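Local coordinates for uncharacterized protein (Bacteroides uniformis, PDB 4IYK) that is of unknown function but probably binds carbohydrate, pairing an N-terminal transthyretin-like domain with a C-terminal domain of the E-set clan, at residues K88-K93 against Y99-I104; G202-V207 against V213-A218. One frame throughout, in Å; residues are numbered along the deposited sequence.

Interaction 1 of 2, residues K88-K93 against Y99-I104. With EDO (1,2-ethanediol), chain I; EDO (1,2-ethanediol), chain D.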
loop_
_atom_site.group_PDB
_atom_site.type_symbol
_atom_site.label_atom_id
_atom_site.label_comp_id
_atom_site.label_asym_id
_atom_site.label_seq_id
_atom_site.Cartn_x
_atom_site.Cartn_y
_atom_site.Cartn_z
ATOM N N LYS A 88 -5.366 -3.618 22.298
ATOM C CA LYS A 88 -6.248 -3.236 23.407
ATOM C C LYS A 88 -5.487 -2.328 24.396
ATOM O O LYS A 88 -4.273 -2.475 24.550
ATOM C CB LYS A 88 -6.805 -4.486 24.131
ATOM C CG LYS A 88 -7.627 -5.449 23.259
ATOM C CD LYS A 88 -9.062 -4.976 22.967
ATOM C CE LYS A 88 -10.077 -5.474 23.970
ATOM N NZ LYS A 88 -11.478 -5.270 23.499
ATOM N N ASP A 89 -6.215 -1.406 25.071
ATOM C CA ASP A 89 -5.731 -0.463 26.097
ATOM C C ASP A 89 -4.604 0.445 25.567
ATOM O O ASP A 89 -3.535 0.581 26.167
ATOM C CB ASP A 89 -5.298 -1.194 27.381
ATOM C CG ASP A 89 -6.328 -2.176 27.933
ATOM O OD1 ASP A 89 -7.546 -1.930 27.756
ATOM O OD2 ASP A 89 -5.916 -3.190 28.524
ATOM N N PHE A 90 -4.890 1.096 24.450
ATOM C CA PHE A 90 -4.006 2.032 23.773
ATOM C C PHE A 90 -4.204 3.415 24.404
ATOM O O PHE A 90 -5.260 4.023 24.224
ATOM C CB PHE A 90 -4.357 2.021 22.272
ATOM C CG PHE A 90 -3.443 2.810 21.365
ATOM C CD1 PHE A 90 -2.338 2.208 20.769
ATOM C CD2 PHE A 90 -3.737 4.129 21.033
ATOM C CE1 PHE A 90 -1.521 2.923 19.881
ATOM C CE2 PHE A 90 -2.905 4.849 20.161
ATOM C CZ PHE A 90 -1.800 4.244 19.597
ATOM N N VAL A 91 -3.215 3.895 25.174
ATOM C CA VAL A 91 -3.320 5.177 25.878
ATOM C C VAL A 91 -2.803 6.333 25.008
ATOM O O VAL A 91 -1.659 6.320 24.534
ATOM C CB VAL A 91 -2.619 5.149 27.278
ATOM C CG1 VAL A 91 -2.627 6.521 27.952
ATOM C CG2 VAL A 91 -3.259 4.114 28.196
ATOM N N VAL A 92 -3.669 7.336 24.811
ATOM C CA VAL A 92 -3.315 8.569 24.121
ATOM C C VAL A 92 -3.125 9.600 25.236
ATOM O O VAL A 92 -4.089 9.971 25.901
ATOM C CB VAL A 92 -4.331 9.002 23.030
ATOM C CG1 VAL A 92 -4.078 10.438 22.568
ATOM C CG2 VAL A 92 -4.299 8.044 21.839
ATOM N N LYS A 93 -1.878 10.005 25.481
ATOM C CA LYS A 93 -1.551 10.995 26.510
ATOM C C LYS A 93 -1.836 12.415 26.007
ATOM O O LYS A 93 -1.860 12.657 24.790
ATOM C CB LYS A 93 -0.071 10.872 26.936
ATOM C CG LYS A 93 0.210 9.656 27.809
ATOM C CD LYS A 93 1.404 9.877 28.732
ATOM C CE LYS A 93 1.522 8.799 29.786
ATOM N NZ LYS A 93 2.628 9.075 30.739
ATOM N N TYR A 99 3.557 6.410 17.854
ATOM C CA TYR A 99 3.335 4.959 17.936
ATOM C C TYR A 99 3.434 4.306 16.554
ATOM O O TYR A 99 2.673 4.614 15.618
ATOM C CB TYR A 99 1.994 4.584 18.607
ATOM C CG TYR A 99 1.912 3.128 19.038
ATOM C CD1 TYR A 99 1.527 2.134 18.141
ATOM C CD2 TYR A 99 2.207 2.750 20.345
ATOM C CE1 TYR A 99 1.446 0.797 18.531
ATOM C CE2 TYR A 99 2.119 1.413 20.752
ATOM C CZ TYR A 99 1.734 0.440 19.839
ATOM O OH TYR A 99 1.647 -0.881 20.214
ATOM N N ASP A 100 4.358 3.359 16.457
ATOM C CA ASP A 100 4.568 2.588 15.243
ATOM C C ASP A 100 3.897 1.230 15.398
ATOM O O ASP A 100 4.020 0.597 16.444
ATOM C CB ASP A 100 6.077 2.439 14.964
ATOM C CG ASP A 100 6.784 3.747 14.622
ATOM O OD1 ASP A 100 6.108 4.686 14.136
ATOM O OD2 ASP A 100 8.013 3.829 14.838
ATOM N N PHE A 101 3.145 0.799 14.384
ATOM C CA PHE A 101 2.496 -0.511 14.430
ATOM C C PHE A 101 3.338 -1.475 13.581
ATOM O O PHE A 101 3.737 -1.121 12.467
ATOM C CB PHE A 101 1.038 -0.415 13.909
ATOM C CG PHE A 101 0.124 0.479 14.713
ATOM C CD1 PHE A 101 -0.600 -0.023 15.787
ATOM C CD2 PHE A 101 -0.067 1.810 14.354
ATOM C CE1 PHE A 101 -1.466 0.802 16.516
ATOM C CE2 PHE A 101 -0.931 2.639 15.084
ATOM C CZ PHE A 101 -1.627 2.130 16.157
ATOM N N LYS A 102 3.604 -2.667 14.106
ATOM C CA LYS A 102 4.361 -3.767 13.479
ATOM C C LYS A 102 3.368 -4.776 12.893
ATOM O O LYS A 102 2.495 -5.270 13.602
ATOM C CB LYS A 102 5.300 -4.449 14.496
ATOM C CG LYS A 102 6.161 -3.481 15.316
ATOM C CD LYS A 102 7.505 -3.175 14.685
ATOM C CE LYS A 102 8.444 -2.484 15.657
ATOM N NZ LYS A 102 8.938 -3.398 16.731
ATOM N N VAL A 103 3.467 -5.044 11.588
ATOM C CA VAL A 103 2.475 -5.860 10.879
ATOM C C VAL A 103 3.134 -6.932 9.993
ATOM O O VAL A 103 4.340 -6.886 9.731
ATOM C CB VAL A 103 1.547 -4.919 10.025
ATOM C CG1 VAL A 103 1.035 -3.727 10.836
ATOM C CG2 VAL A 103 2.225 -4.437 8.733
ATOM N N ILE A 104 2.320 -7.878 9.524
ATOM C CA ILE A 104 2.729 -8.925 8.590
ATOM C C ILE A 104 1.999 -8.621 7.297
ATOM O O ILE A 104 0.789 -8.898 7.239
ATOM C CB ILE A 104 2.446 -10.391 9.094
ATOM C CG1 ILE A 104 3.209 -10.709 10.394
ATOM C CG2 ILE A 104 2.748 -11.434 7.981
ATOM C CD1 ILE A 104 2.662 -11.957 11.170
HETATM C C1 EDO I . 1.599 -5.049 17.319
HETATM O O1 EDO I . 2.042 -5.999 16.350
HETATM C C2 EDO I . 1.907 -3.603 16.836
HETATM O O2 EDO I . 1.391 -2.694 17.774
HETATM C C1 EDO D . 5.768 0.927 19.327
HETATM O O1 EDO D . 5.894 -0.319 18.646
HETATM C C2 EDO D . 6.729 1.956 18.669
HETATM O O2 EDO D . 6.276 3.281 18.915
#

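Interaction 2 of 2, residues G202-V207 against V213-A218. With EDO (1,2-ethanediol), chain E.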
loop_
_atom_site.group_PDB
_atom_site.type_symbol
_atom_site.label_atom_id
_atom_site.label_comp_id
_atom_site.label_asym_id
_atom_site.label_seq_id
_atom_site.Cartn_x
_atom_site.Cartn_y
_atom_site.Cartn_z
ATOM N N GLY A 202 2.204 -2.769 -7.692
ATOM C CA GLY A 202 1.255 -3.310 -6.733
ATOM C C GLY A 202 1.075 -4.816 -6.894
ATOM O O GLY A 202 1.165 -5.347 -8.005
ATOM N N ALA A 203 0.794 -5.513 -5.797
ATOM C CA ALA A 203 0.525 -6.954 -5.808
ATOM C C ALA A 203 -0.615 -7.240 -4.872
ATOM O O ALA A 203 -0.561 -6.859 -3.705
ATOM C CB ALA A 203 1.760 -7.757 -5.411
ATOM N N LEU A 204 -1.675 -7.855 -5.414
ATOM C CA LEU A 204 -2.893 -8.201 -4.692
ATOM C C LEU A 204 -2.886 -9.692 -4.328
ATOM O O LEU A 204 -2.884 -10.567 -5.199
ATOM C CB LEU A 204 -4.159 -7.825 -5.511
ATOM C CG LEU A 204 -5.523 -8.046 -4.796
ATOM C CD1 LEU A 204 -5.675 -7.129 -3.578
ATOM C CD2 LEU A 204 -6.713 -7.856 -5.786
ATOM N N ALA A 205 -2.898 -9.971 -3.029
ATOM C CA ALA A 205 -2.924 -11.352 -2.518
ATOM C C ALA A 205 -4.340 -11.919 -2.484
ATOM O O ALA A 205 -5.311 -11.179 -2.570
ATOM C CB ALA A 205 -2.328 -11.400 -1.116
ATOM N N ASP A 206 -4.426 -13.235 -2.295
ATOM C CA ASP A 206 -5.629 -14.028 -2.077
ATOM C C ASP A 206 -5.396 -14.752 -0.731
ATOM O O ASP A 206 -4.428 -15.512 -0.604
ATOM C CB ASP A 206 -5.849 -14.957 -3.280
ATOM C CG ASP A 206 -6.975 -15.963 -3.124
ATOM O OD1 ASP A 206 -8.002 -15.619 -2.490
ATOM O OD2 ASP A 206 -6.841 -17.078 -3.654
ATOM N N VAL A 207 -6.191 -14.368 0.316
ATOM C CA VAL A 207 -6.094 -14.788 1.726
ATOM C C VAL A 207 -7.504 -14.990 2.339
ATOM O O VAL A 207 -8.423 -14.220 2.030
ATOM C CB VAL A 207 -5.302 -13.721 2.569
ATOM C CG1 VAL A 207 -4.959 -14.235 3.974
ATOM C CG2 VAL A 207 -4.045 -13.216 1.857
ATOM N N VAL A 213 -9.072 -8.188 1.015
ATOM C CA VAL A 213 -7.637 -8.055 0.833
ATOM C C VAL A 213 -7.382 -6.858 -0.058
ATOM O O VAL A 213 -8.050 -6.714 -1.086
ATOM C CB VAL A 213 -7.003 -9.355 0.268
ATOM C CG1 VAL A 213 -5.524 -9.165 -0.055
ATOM C CG2 VAL A 213 -7.202 -10.529 1.228
ATOM N N ARG A 214 -6.412 -6.014 0.333
ATOM C CA ARG A 214 -5.989 -4.826 -0.414
ATOM C C ARG A 214 -4.577 -5.030 -0.944
ATOM O O ARG A 214 -3.847 -5.885 -0.433
ATOM C CB ARG A 214 -6.051 -3.556 0.468
ATOM C CG ARG A 214 -7.439 -3.239 1.052
ATOM C CD ARG A 214 -8.432 -2.912 -0.033
ATOM N NE ARG A 214 -9.593 -2.179 0.463
ATOM C CZ ARG A 214 -10.532 -1.646 -0.317
ATOM N NH1 ARG A 214 -10.452 -1.759 -1.640
ATOM N NH2 ARG A 214 -11.543 -0.975 0.215
ATOM N N HIS A 215 -4.194 -4.250 -1.975
ATOM C CA HIS A 215 -2.872 -4.362 -2.575
ATOM C C HIS A 215 -1.756 -4.035 -1.631
ATOM O O HIS A 215 -1.849 -3.108 -0.812
ATOM C CB HIS A 215 -2.716 -3.377 -3.775
ATOM C CG HIS A 215 -3.498 -3.732 -4.996
ATOM N ND1 HIS A 215 -4.822 -3.420 -5.102
ATOM C CD2 HIS A 215 -3.078 -4.274 -6.160
ATOM C CE1 HIS A 215 -5.200 -3.841 -6.299
ATOM N NE2 HIS A 215 -4.170 -4.315 -6.989
ATOM N N ASN A 216 -0.638 -4.725 -1.851
ATOM C CA ASN A 216 0.660 -4.422 -1.285
ATOM C C ASN A 216 1.435 -3.674 -2.378
ATOM O O ASN A 216 1.154 -3.861 -3.549
ATOM C CB ASN A 216 1.358 -5.677 -0.828
ATOM C CG ASN A 216 0.748 -6.251 0.423
ATOM O OD1 ASN A 216 0.144 -7.304 0.394
ATOM N ND2 ASN A 216 0.895 -5.569 1.554
ATOM N N TYR A 217 2.391 -2.830 -1.993
ATOM C CA TYR A 217 3.129 -1.978 -2.909
ATOM C C TYR A 217 4.612 -1.916 -2.648
ATOM O O TYR A 217 5.071 -2.072 -1.521
ATOM C CB TYR A 217 2.590 -0.526 -2.772
ATOM C CG TYR A 217 1.150 -0.348 -3.188
ATOM C CD1 TYR A 217 0.792 -0.328 -4.528
ATOM C CD2 TYR A 217 0.134 -0.247 -2.236
ATOM C CE1 TYR A 217 -0.534 -0.152 -4.923
ATOM C CE2 TYR A 217 -1.197 -0.084 -2.615
ATOM C CZ TYR A 217 -1.524 -0.028 -3.964
ATOM O OH TYR A 217 -2.811 0.179 -4.375
ATOM N N ALA A 218 5.342 -1.586 -3.705
ATOM C CA ALA A 218 6.741 -1.203 -3.688
ATOM C C ALA A 218 6.759 0.338 -3.592
ATOM O O ALA A 218 5.723 0.939 -3.863
ATOM C CB ALA A 218 7.430 -1.664 -4.961
HETATM C C1 EDO E . -9.040 -5.442 -3.874
HETATM O O1 EDO E . -9.839 -5.544 -2.704
HETATM C C2 EDO E . -8.989 -3.981 -4.377
HETATM O O2 EDO E . -8.849 -3.061 -3.300
HETATM O O HOH W 1 -2.220 -8.081 -1.126
#

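Interaction 1 of 2, residues K88-K93 against Y99-I104
An aromatic cluster of Phe90, Tyr99 and Phe101 joins the two sheets of the N-terminal domain, whose sequence family belongs to the transthyretin clan. Phe90 lies on the outermost strand of the four-stranded sheet and with Asp89 forms a G1 beta bulge opposite Tyr73; residues 99-104 lie on the edge strand of the three-stranded sheet. Phe90 sends its ring across the gap with CG anti to the backbone N (chi1 -173°). Its edge meets the face of Tyr99 in a T-shaped stack, centroids 4.9 Å apart and planes at 72°, in which Phe90 CE1 sits over the middle of the phenol ring, 3.5 Å from Tyr99 CG. The same carbon reaches Phe101 CZ at 3.8 Å, but here the two rings are nearly parallel and slid so far apart that they barely overlap. Phe101 in turn makes an edge-to-face pair with Phe77, while Ile17 and Val75 pack against Phe90. On the side of the tyrosine ring away from Phe90 lies one 1,2-ethanediol, whose C1 is offset toward the rim; it bridges Asp100 N and Asp100 O through its two hydroxyls. A second diol links Tyr99 OH, 3.1 Å from its O2, to Lys102 O, 2.9 Å from its O1. No hydrogen bond crosses between residues 88-93 and 99-104, so the join between them depends on aromatic C-H edges and dispersion, while the polar groups beside it bond to ethanediols probably left from the crystallisation liquor.

Interaction 2 of 2, residues G202-V207 against V213-A218
Ala203 and Asn216 share two backbone hydrogen bonds, Ala203 N to Asn216 O and Asn216 N to Ala203 O, both 2.8 Å, in the antiparallel beta hairpin of strands 196-206 and 216-224. Gly202 and Tyr217 form the adjoining non-hydrogen-bonded pair. Toward the loop the strands part, and water 1 fills in: it accepts from Ala205 N at 2.8 Å and lies 2.9 Å from Asn216 OD1 and 2.8 Å from Arg214 O. The Asn216 amide is also held from outside, by Asn81 O at ND2 and Ile107 N at OD1. Arg214 NH1 donates to O2 of a 1,2-ethanediol, 2.6 Å away and in the guanidinium plane, and the diol's O1 bonds to Val213 O. Cutting Arg214 back to an alanine would take away the guanidinium, and the diol's O2 would probably lose its charged donor, leaving Val213 O to hold O1. Packing completes the contact. Leu204 CB lies over one face of the His215 imidazole in a CH-pi contact, 3.9 Å from the ring centroid, and Phe142 meets the same ring edge-to-face. Val213 places CG1 anti to its backbone N (chi1 174°), against Ala205, while its other methyl, CG2, touches Val207 CB at 3.9 Å.

The two contacts belong to different domains, their centres about 23 Å apart and their nearest atoms about 7 Å apart without touching. Interaction 1 is buried and small, 120 Å², and ties together strands of separate sheets; interaction 2 is partly buried, larger at 450 Å², and joins neighbouring strands of one sheet. Chemistry follows place: in interaction 1 the two segments meet through aromatic rings, with no hydrogen bond between them, whereas backbone hydrogen bonds, a water and aliphatic packing hold the hairpin of interaction 2. The hairpin also reaches the other domain, since Asn216 bonds to Asn81 and Tyr217 to Asp33. Both carry bound 1,2-ethanediol, probably from the crystallisation liquor.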